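Local coordinates for peptide from Structure-specific endonuclease subunit SLX4 (Saccharomyces cerevisiae, PDB 6J0Y), which probably binds the genome-maintenance scaffold Rtt107 through an Rtt107-interacting motif of a structure-specific DNA endonuclease subunit, at residues S8-L13 / F49-I54; V26-Y31 / D53-D58. One frame throughout, in Å; residues are numbered along the deposited sequence.

Contact 1 (S8-L13 / F49-I54); sequences SIRVKL and FCIADI
Lys12 lays its aliphatic tail across the ring of Phe49 at one end of this antiparallel strand pair. With CG anti to the backbone N (chi1 -179°) and the rest of the chain extended, Lys12 CE sits over the middle of the ring, 3.6 Å from its centroid, as a CH-pi contact. The ammonium group stays above the same face as a cation-pi partner, Lys12 NZ being 4.4 Å from the Phe49 centroid. Beside it, Ile51 CD1 comes within 3.7 Å of Lys12 CB, so the lysine is packed by carbon along its base.

On this same face Arg10 and Asp53 run alongside each other. Arg10 CG lies 3.7 Å from Asp53 OD1, but the arginine chain bends at chi3 (46°) and carries its guanidinium away from the carboxylate, to a salt bridge with an acidic side chain and a hydrogen bond with a polar one, both on the chain of another protein. A water in the guanidinium plane accepts from Arg10 NH1 and donates only weakly to Asp53 OD1. A second water donates to Asp53 OD1 and also bonds Ser8 OG.

The other face is apolar: Ile9, Val11 and Leu13 stand opposite Ile54, Ala52 and Cys50, and Val11 CG2 meets Ile54 CG1 at 3.8 Å on a diagonal. Six backbone bonds, such as Ala52 N to Val11 O at 2.8 Å, close the pairing. Arg10 and Lys12 also form backbone bonds with the other protein, consistent with beta-sheet augmentation through strand 8-14 of this three-stranded antiparallel sheet.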
ATOM      1  N   SER B   8      11.165  18.563   5.339  1.00 30.98           N
ATOM      2  CA  SER B   8       9.861  19.138   5.074  1.00 28.71           C
ATOM      3  C   SER B   8       8.817  18.039   4.936  1.00 23.94           C
ATOM      4  O   SER B   8       9.128  16.849   4.844  1.00 26.53           O
ATOM      5  CB  SER B   8       9.872  19.992   3.796  1.00 32.56           C
ATOM      6  OG  SER B   8      10.161  19.196   2.661  1.00 26.94           O
ATOM      7  N   ILE B   9       7.561  18.473   4.907  1.00 22.76           N
ATOM      8  CA  ILE B   9       6.436  17.589   4.631  1.00 21.99           C
ATOM      9  C   ILE B   9       5.644  18.201   3.490  1.00 21.85           C
ATOM     10  O   ILE B   9       5.660  19.420   3.281  1.00 22.88           O
ATOM     11  CB  ILE B   9       5.532  17.383   5.863  1.00 22.16           C
ATOM     12  CG1 ILE B   9       4.963  18.730   6.330  1.00 22.64           C
ATOM     13  CG2 ILE B   9       6.304  16.683   6.998  1.00 24.36           C
ATOM     14  CD1 ILE B   9       3.973  18.592   7.489  1.00 25.55           C
ATOM     15  N   ARG B  10       4.920  17.346   2.775  1.00 21.40           N
ATOM     16  CA  ARG B  10       4.054  17.750   1.668  1.00 23.35           C
ATOM     17  C   ARG B  10       2.666  18.089   2.197  1.00 23.43           C
ATOM     18  O   ARG B  10       2.089  17.303   2.947  1.00 23.95           O
ATOM     19  CB  ARG B  10       3.941  16.611   0.650  1.00 21.89           C
ATOM     20  CG  ARG B  10       5.197  16.428  -0.217  1.00 24.93           C
ATOM     21  CD  ARG B  10       5.372  14.971  -0.656  1.00 21.92           C
ATOM     22  NE  ARG B  10       4.163  14.315  -1.174  1.00 18.87           N
ATOM     23  CZ  ARG B  10       3.547  14.618  -2.314  1.00 19.54           C
ATOM     24  NH1 ARG B  10       3.975  15.625  -3.080  1.00 20.57           N
ATOM     25  NH2 ARG B  10       2.475  13.906  -2.668  1.00 22.36           N
ATOM     26  N   VAL B  11       2.134  19.248   1.799  1.00 23.40           N
ATOM     27  CA  VAL B  11       0.787  19.666   2.182  1.00 22.36           C
ATOM     28  C   VAL B  11       0.027  20.056   0.924  1.00 24.11           C
ATOM     29  O   VAL B  11       0.481  20.921   0.167  1.00 25.08           O
ATOM     30  CB  VAL B  11       0.789  20.836   3.182  1.00 20.99           C
ATOM     31  CG1 VAL B  11      -0.643  21.128   3.639  1.00 23.29           C
ATOM     32  CG2 VAL B  11       1.666  20.514   4.406  1.00 21.30           C
ATOM     33  N   LYS B  12      -1.125  19.419   0.704  1.00 23.01           N
ATOM     34  CA  LYS B  12      -1.988  19.725  -0.437  1.00 20.81           C
ATOM     35  C   LYS B  12      -3.036  20.733   0.005  1.00 25.26           C
ATOM     36  O   LYS B  12      -3.833  20.448   0.903  1.00 26.55           O
ATOM     37  CB  LYS B  12      -2.657  18.461  -0.970  1.00 20.16           C
ATOM     38  CG  LYS B  12      -3.573  18.711  -2.199  1.00 21.20           C
ATOM     39  CD  LYS B  12      -4.300  17.431  -2.538  1.00 25.68           C
ATOM     40  CE  LYS B  12      -5.362  17.659  -3.624  1.00 29.10           C
ATOM     41  NZ  LYS B  12      -6.103  16.390  -3.839  1.00 30.75           N
ATOM     42  N   LEU B  13      -3.048  21.892  -0.656  1.00 26.50           N
ATOM     43  CA  LEU B  13      -3.810  23.068  -0.263  1.00 28.39           C
ATOM     44  C   LEU B  13      -4.523  23.631  -1.485  1.00 29.47           C
ATOM     45  O   LEU B  13      -3.985  23.591  -2.588  1.00 27.73           O
ATOM     46  CB  LEU B  13      -2.866  24.161   0.278  1.00 40.09           C
ATOM     47  CG  LEU B  13      -2.911  24.608   1.726  1.00 52.53           C
ATOM     48  CD1 LEU B  13      -3.129  23.414   2.622  1.00 52.93           C
ATOM     49  CD2 LEU B  13      -1.609  25.322   2.066  1.00 44.82           C
ATOM     50  N   PHE B  49      -5.501  23.106  -6.894  1.00 24.87           N
ATOM     51  CA  PHE B  49      -4.662  22.817  -5.749  1.00 24.05           C
ATOM     52  C   PHE B  49      -3.206  23.174  -6.017  1.00 23.71           C
ATOM     53  O   PHE B  49      -2.762  23.374  -7.152  1.00 25.86           O
ATOM     54  CB  PHE B  49      -4.747  21.339  -5.368  1.00 24.96           C
ATOM     55  CG  PHE B  49      -6.083  20.936  -4.808  1.00 24.28           C
ATOM     56  CD1 PHE B  49      -6.385  21.177  -3.479  1.00 30.61           C
ATOM     57  CD2 PHE B  49      -7.026  20.329  -5.606  1.00 30.33           C
ATOM     58  CE1 PHE B  49      -7.623  20.806  -2.949  1.00 31.33           C
ATOM     59  CE2 PHE B  49      -8.265  19.964  -5.091  1.00 35.02           C
ATOM     60  CZ  PHE B  49      -8.561  20.208  -3.767  1.00 34.97           C
ATOM     61  N   CYS B  50      -2.467  23.229  -4.923  1.00 26.08           N
ATOM     62  CA  CYS B  50      -1.017  23.286  -4.970  0.50 27.96           C
ATOM     63  C   CYS B  50      -0.476  22.330  -3.922  1.00 24.84           C
ATOM     64  O   CYS B  50      -1.188  21.912  -3.009  1.00 26.72           O
ATOM     65  CB  CYS B  50      -0.497  24.687  -4.696  0.50 31.68           C
ATOM     66  SG  CYS B  50      -0.906  25.154  -3.042  0.50 37.31           S
ATOM     67  N   ILE B  51       0.791  21.966  -4.089  1.00 24.96           N
ATOM     68  CA  ILE B  51       1.534  21.210  -3.092  1.00 24.28           C
ATOM     69  C   ILE B  51       2.565  22.163  -2.509  1.00 22.09           C
ATOM     70  O   ILE B  51       3.311  22.805  -3.256  1.00 23.81           O
ATOM     71  CB  ILE B  51       2.227  19.970  -3.685  1.00 25.00           C
ATOM     72  CG1 ILE B  51       1.201  18.952  -4.193  1.00 24.41           C
ATOM     73  CG2 ILE B  51       3.164  19.328  -2.631  1.00 24.53           C
ATOM     74  CD1 ILE B  51       0.321  18.341  -3.090  1.00 30.06           C
ATOM     75  N   ALA B  52       2.588  22.281  -1.187  1.00 21.17           N
ATOM     76  CA  ALA B  52       3.617  23.043  -0.494  1.00 22.74           C
ATOM     77  C   ALA B  52       4.526  22.095   0.276  1.00 24.93           C
ATOM     78  O   ALA B  52       4.050  21.175   0.951  1.00 22.50           O
ATOM     79  CB  ALA B  52       2.989  24.063   0.458  1.00 26.85           C
ATOM     80  N   ASP B  53       5.837  22.315   0.166  1.00 24.96           N
ATOM     81  CA  ASP B  53       6.810  21.663   1.039  1.00 29.70           C
ATOM     82  C   ASP B  53       7.015  22.574   2.238  1.00 27.76           C
ATOM     83  O   ASP B  53       7.570  23.668   2.098  1.00 26.01           O
ATOM     84  CB  ASP B  53       8.143  21.433   0.326  1.00 26.75           C
ATOM     85  CG  ASP B  53       8.040  20.454  -0.806  1.00 35.62           C
ATOM     86  OD1 ASP B  53       7.276  19.459  -0.685  1.00 33.87           O
ATOM     87  OD2 ASP B  53       8.733  20.680  -1.824  1.00 40.33           O
ATOM     88  N   ILE B  54       6.575  22.129   3.411  1.00 23.90           N
ATOM     89  CA  ILE B  54       6.587  22.944   4.615  1.00 26.96           C
ATOM     90  C   ILE B  54       7.691  22.409   5.518  1.00 26.75           C
ATOM     91  O   ILE B  54       7.696  21.221   5.864  1.00 25.89           O
ATOM     92  CB  ILE B  54       5.221  22.918   5.320  1.00 26.98           C
ATOM     93  CG1 ILE B  54       4.112  23.421   4.379  1.00 28.38           C
ATOM     94  CG2 ILE B  54       5.276  23.711   6.628  1.00 28.59           C
ATOM     95  CD1 ILE B  54       4.194  24.899   4.053  1.00 35.52           C
TER
HETATM   96  O   HOH W   1       8.265  17.701   1.393  1.00 28.14           O
HETATM   97  O   HOH W   2       6.315  17.427  -3.250  1.00 29.79           O

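Contact 2 (V26-Y31 / D53-D58)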
ATOM      1  N   VAL B  26       7.724  28.031   7.392  1.00 39.52           N
ATOM      2  CA  VAL B  26       8.713  28.241   6.335  1.00 41.55           C
ATOM      3  C   VAL B  26       8.370  27.331   5.162  1.00 34.23           C
ATOM      4  O   VAL B  26       8.350  26.103   5.304  1.00 29.31           O
ATOM      5  CB  VAL B  26      10.137  27.972   6.846  1.00 40.59           C
ATOM      6  CG1 VAL B  26      11.141  28.059   5.707  1.00 38.96           C
ATOM      7  CG2 VAL B  26      10.495  28.948   7.951  1.00 40.90           C
ATOM      8  N   LYS B  27       8.078  27.932   4.004  1.00 32.24           N
ATOM      9  CA  LYS B  27       7.791  27.190   2.782  1.00 31.70           C
ATOM     10  C   LYS B  27       9.084  26.989   2.002  1.00 30.41           C
ATOM     11  O   LYS B  27       9.707  27.966   1.572  1.00 35.26           O
ATOM     12  CB  LYS B  27       6.779  27.937   1.914  1.00 37.25           C
ATOM     13  CG  LYS B  27       5.438  28.209   2.570  1.00 47.88           C
ATOM     14  CD  LYS B  27       4.726  29.356   1.858  1.00 63.63           C
ATOM     15  CE  LYS B  27       3.281  29.497   2.314  1.00 72.50           C
ATOM     16  NZ  LYS B  27       2.663  30.787   1.883  1.00 78.59           N
ATOM     17  N   HIS B  28       9.478  25.731   1.797  1.00 28.06           N
ATOM     18  CA  HIS B  28      10.624  25.464   0.928  1.00 27.41           C
ATOM     19  C   HIS B  28      10.261  25.685  -0.531  1.00 25.35           C
ATOM     20  O   HIS B  28      11.015  26.316  -1.283  1.00 27.09           O
ATOM     21  CB  HIS B  28      11.138  24.037   1.127  1.00 24.81           C
ATOM     22  CG  HIS B  28      11.885  23.848   2.410  1.00 26.69           C
ATOM     23  ND1 HIS B  28      12.303  22.612   2.854  1.00 31.38           N
ATOM     24  CD2 HIS B  28      12.303  24.742   3.334  1.00 33.13           C
ATOM     25  CE1 HIS B  28      12.943  22.753   4.001  1.00 26.14           C
ATOM     26  NE2 HIS B  28      12.961  24.036   4.314  1.00 37.00           N
ATOM     27  N   ASN B  29       9.120  25.147  -0.955  1.00 26.44           N
ATOM     28  CA  ASN B  29       8.664  25.278  -2.330  1.00 25.07           C
ATOM     29  C   ASN B  29       7.143  25.189  -2.360  1.00 21.47           C
ATOM     30  O   ASN B  29       6.504  24.726  -1.415  1.00 23.83           O
ATOM     31  CB  ASN B  29       9.207  24.177  -3.265  1.00 29.47           C
ATOM     32  CG  ASN B  29      10.650  23.825  -3.010  1.00 35.88           C
ATOM     33  OD1 ASN B  29      11.556  24.464  -3.552  1.00 33.29           O
ATOM     34  ND2 ASN B  29      10.879  22.779  -2.204  1.00 33.33           N
ATOM     35  N   PHE B  30       6.578  25.627  -3.473  1.00 21.57           N
ATOM     36  CA  PHE B  30       5.150  25.462  -3.744  1.00 27.95           C
ATOM     37  C   PHE B  30       5.021  25.090  -5.216  1.00 20.95           C
ATOM     38  O   PHE B  30       5.712  25.668  -6.055  1.00 23.54           O
ATOM     39  CB  PHE B  30       4.410  26.774  -3.333  1.00 40.43           C
ATOM     40  CG  PHE B  30       3.377  27.293  -4.314  1.00 58.90           C
ATOM     41  CD1 PHE B  30       2.061  27.423  -3.915  1.00 67.57           C
ATOM     42  CD2 PHE B  30       3.722  27.743  -5.586  1.00 70.00           C
ATOM     43  CE1 PHE B  30       1.105  27.937  -4.773  1.00 71.22           C
ATOM     44  CE2 PHE B  30       2.761  28.227  -6.459  1.00 71.82           C
ATOM     45  CZ  PHE B  30       1.450  28.325  -6.050  1.00 73.50           C
ATOM     46  N   TYR B  31       4.138  24.137  -5.544  1.00 20.91           N
ATOM     47  CA  TYR B  31       3.990  23.682  -6.922  1.00 20.85           C
ATOM     48  C   TYR B  31       2.514  23.695  -7.294  1.00 21.49           C
ATOM     49  O   TYR B  31       1.679  23.206  -6.532  1.00 22.27           O
ATOM     50  CB  TYR B  31       4.546  22.272  -7.141  1.00 23.33           C
ATOM     51  CG  TYR B  31       5.866  21.985  -6.453  1.00 28.43           C
ATOM     52  CD1 TYR B  31       7.058  22.455  -6.986  1.00 32.22           C
ATOM     53  CD2 TYR B  31       5.918  21.209  -5.290  1.00 33.85           C
ATOM     54  CE1 TYR B  31       8.269  22.192  -6.377  1.00 29.12           C
ATOM     55  CE2 TYR B  31       7.136  20.935  -4.667  1.00 30.02           C
ATOM     56  CZ  TYR B  31       8.303  21.433  -5.221  1.00 32.12           C
ATOM     57  OH  TYR B  31       9.523  21.180  -4.624  1.00 34.13           O
ATOM     58  N   ASP B  53       5.837  22.315   0.166  1.00 24.96           N
ATOM     59  CA  ASP B  53       6.810  21.663   1.039  1.00 29.70           C
ATOM     60  C   ASP B  53       7.015  22.574   2.238  1.00 27.76           C
ATOM     61  O   ASP B  53       7.570  23.668   2.098  1.00 26.01           O
ATOM     62  CB  ASP B  53       8.143  21.433   0.326  1.00 26.75           C
ATOM     63  CG  ASP B  53       8.040  20.454  -0.806  1.00 35.62           C
ATOM     64  OD1 ASP B  53       7.276  19.459  -0.685  1.00 33.87           O
ATOM     65  OD2 ASP B  53       8.733  20.680  -1.824  1.00 40.33           O
ATOM     66  N   ILE B  54       6.575  22.129   3.411  1.00 23.90           N
ATOM     67  CA  ILE B  54       6.587  22.944   4.615  1.00 26.96           C
ATOM     68  C   ILE B  54       7.691  22.409   5.518  1.00 26.75           C
ATOM     69  O   ILE B  54       7.696  21.221   5.864  1.00 25.89           O
ATOM     70  CB  ILE B  54       5.221  22.918   5.320  1.00 26.98           C
ATOM     71  CG1 ILE B  54       4.112  23.421   4.379  1.00 28.38           C
ATOM     72  CG2 ILE B  54       5.276  23.711   6.628  1.00 28.59           C
ATOM     73  CD1 ILE B  54       4.194  24.899   4.053  1.00 35.52           C
ATOM     74  N   GLN B  55       8.637  23.270   5.892  1.00 24.34           N
ATOM     75  CA  GLN B  55       9.696  22.845   6.800  1.00 25.49           C
ATOM     76  C   GLN B  55       9.143  22.462   8.172  1.00 26.25           C
ATOM     77  O   GLN B  55       8.282  23.153   8.730  1.00 30.20           O
ATOM     78  CB  GLN B  55      10.727  23.971   6.949  1.00 26.83           C
ATOM     79  CG  GLN B  55      11.918  23.638   7.799  1.00 33.44           C
ATOM     80  CD  GLN B  55      12.937  24.757   7.754  1.00 35.09           C
ATOM     81  OE1 GLN B  55      13.656  24.909   6.771  1.00 36.99           O
ATOM     82  NE2 GLN B  55      12.970  25.570   8.797  1.00 46.30           N
ATOM     83  N   LEU B  56       9.667  21.369   8.737  1.00 26.77           N
ATOM     84  CA  LEU B  56       9.337  21.006  10.113  1.00 33.66           C
ATOM     85  C   LEU B  56       9.716  22.135  11.066  1.00 37.77           C
ATOM     86  O   LEU B  56      10.789  22.730  10.951  1.00 33.28           O
ATOM     87  CB  LEU B  56      10.066  19.726  10.531  1.00 38.25           C
ATOM     88  CG  LEU B  56       9.730  18.385   9.875  1.00 33.95           C
ATOM     89  CD1 LEU B  56      10.585  17.274  10.499  1.00 32.27           C
ATOM     90  CD2 LEU B  56       8.249  18.058  10.033  1.00 31.97           C
ATOM     91  N   VAL B  57       8.824  22.438  12.013  1.00 35.82           N
ATOM     92  CA  VAL B  57       9.097  23.528  12.945  1.00 43.22           C
ATOM     93  C   VAL B  57      10.225  23.116  13.881  1.00 54.30           C
ATOM     94  O   VAL B  57      10.352  21.942  14.254  1.00 45.72           O
ATOM     95  CB  VAL B  57       7.830  23.927  13.723  1.00 45.05           C
ATOM     96  CG1 VAL B  57       6.684  24.234  12.761  1.00 42.28           C
ATOM     97  CG2 VAL B  57       7.432  22.844  14.695  1.00 52.08           C
ATOM     98  N   ASP B  58      11.071  24.077  14.240  1.00 68.49           N
ATOM     99  CA  ASP B  58      12.278  23.791  15.015  1.00 81.76           C
ATOM    100  C   ASP B  58      11.948  23.443  16.463  1.00 88.65           C
ATOM    101  O   ASP B  58      11.389  24.258  17.196  1.00 90.88           O
ATOM    102  CB  ASP B  58      13.241  24.982  14.967  1.00 87.29           C
ATOM    103  CG  ASP B  58      13.684  25.324  13.549  1.00 91.77           C
ATOM    104  OD1 ASP B  58      13.964  24.392  12.764  1.00 91.56           O
ATOM    105  OD2 ASP B  58      13.750  26.528  13.219  1.00 94.70           O
TER
HETATM  106  O   HOH W   3       8.173  25.766   9.232  1.00 38.78           O
HETATM  107  O   HOH W   4      10.073  19.055  -3.338  1.00 47.24           O
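Val26 and Gln55 begin an antiparallel pairing in which Gln55 N donates to Val26 O at 2.9 Å and Lys27 faces Ile54 as a non-hydrogen-bonded pair. The regular pattern then breaks at a beta bulge: His28 and Asn29 both lie opposite Asp53, where Asp53 O accepts from His28 N (2.8 Å) while Asp53 N donates to Asn29 O (3.0 Å). His28 takes a helical backbone (psi -47°) and Asn29 returns to an extended one, and the chain turns a corner here before running on to Tyr31.

The bulge puts the His28 imidazole beside Gln55. Gln55 CG is anti to the backbone N (chi1 -177°), and the extended chain passes the ring and brings OE1 to its edge, where His28 NE2 donates to Gln55 OE1 at 2.7 Å. The oxygen lies in the imidazole plane, although ring and amide are turned 72° apart. Gln55 CA covers one face of the same ring near its rim. With an alanine in place of His28, Gln55 OE1 would probably lose this donor and its amide would be free to turn, beside a gap where the ring had been. Val26 lies alongside the base of Gln55, and a water links Val26 N to Gln55 O. On the opposite face of the sheet, Lys27 CG runs beside Ile54 CD1 at 3.8 Å.

On the face of Asn29, Asp53 OD2 is the acceptor. Asn29 ND2 reaches Asp53 OD2 at 3.0 Å through the anti lone pair, with amide and carboxylate planes perpendicular. Tyr31 OH lies 3.0 Å from Asp53 OD2, and a water bonded to Tyr31 OH donates to Asp53 OD2 at 2.6 Å.

How the contacts relate
Strand 49-55 is the central strand of the sheet, and the two contacts hold its two edges: contact 1 pairs it with 8-14, contact 2 with 27-32. Contact 1 is mostly buried, near the centre of the chain, with regular pairing and one apolar face; contact 2 lies at the surface, where the pairing is irregular and polar side chains and waters do much of the joining. Asp53 and Ile54 belong to both, and the aspartate divides its carboxylate, OD1 serving contact 1 through waters and OD2 serving contact 2. The contacts also touch directly: Tyr31 N probably bonds Ile51 O, and Ser8 packs on His28.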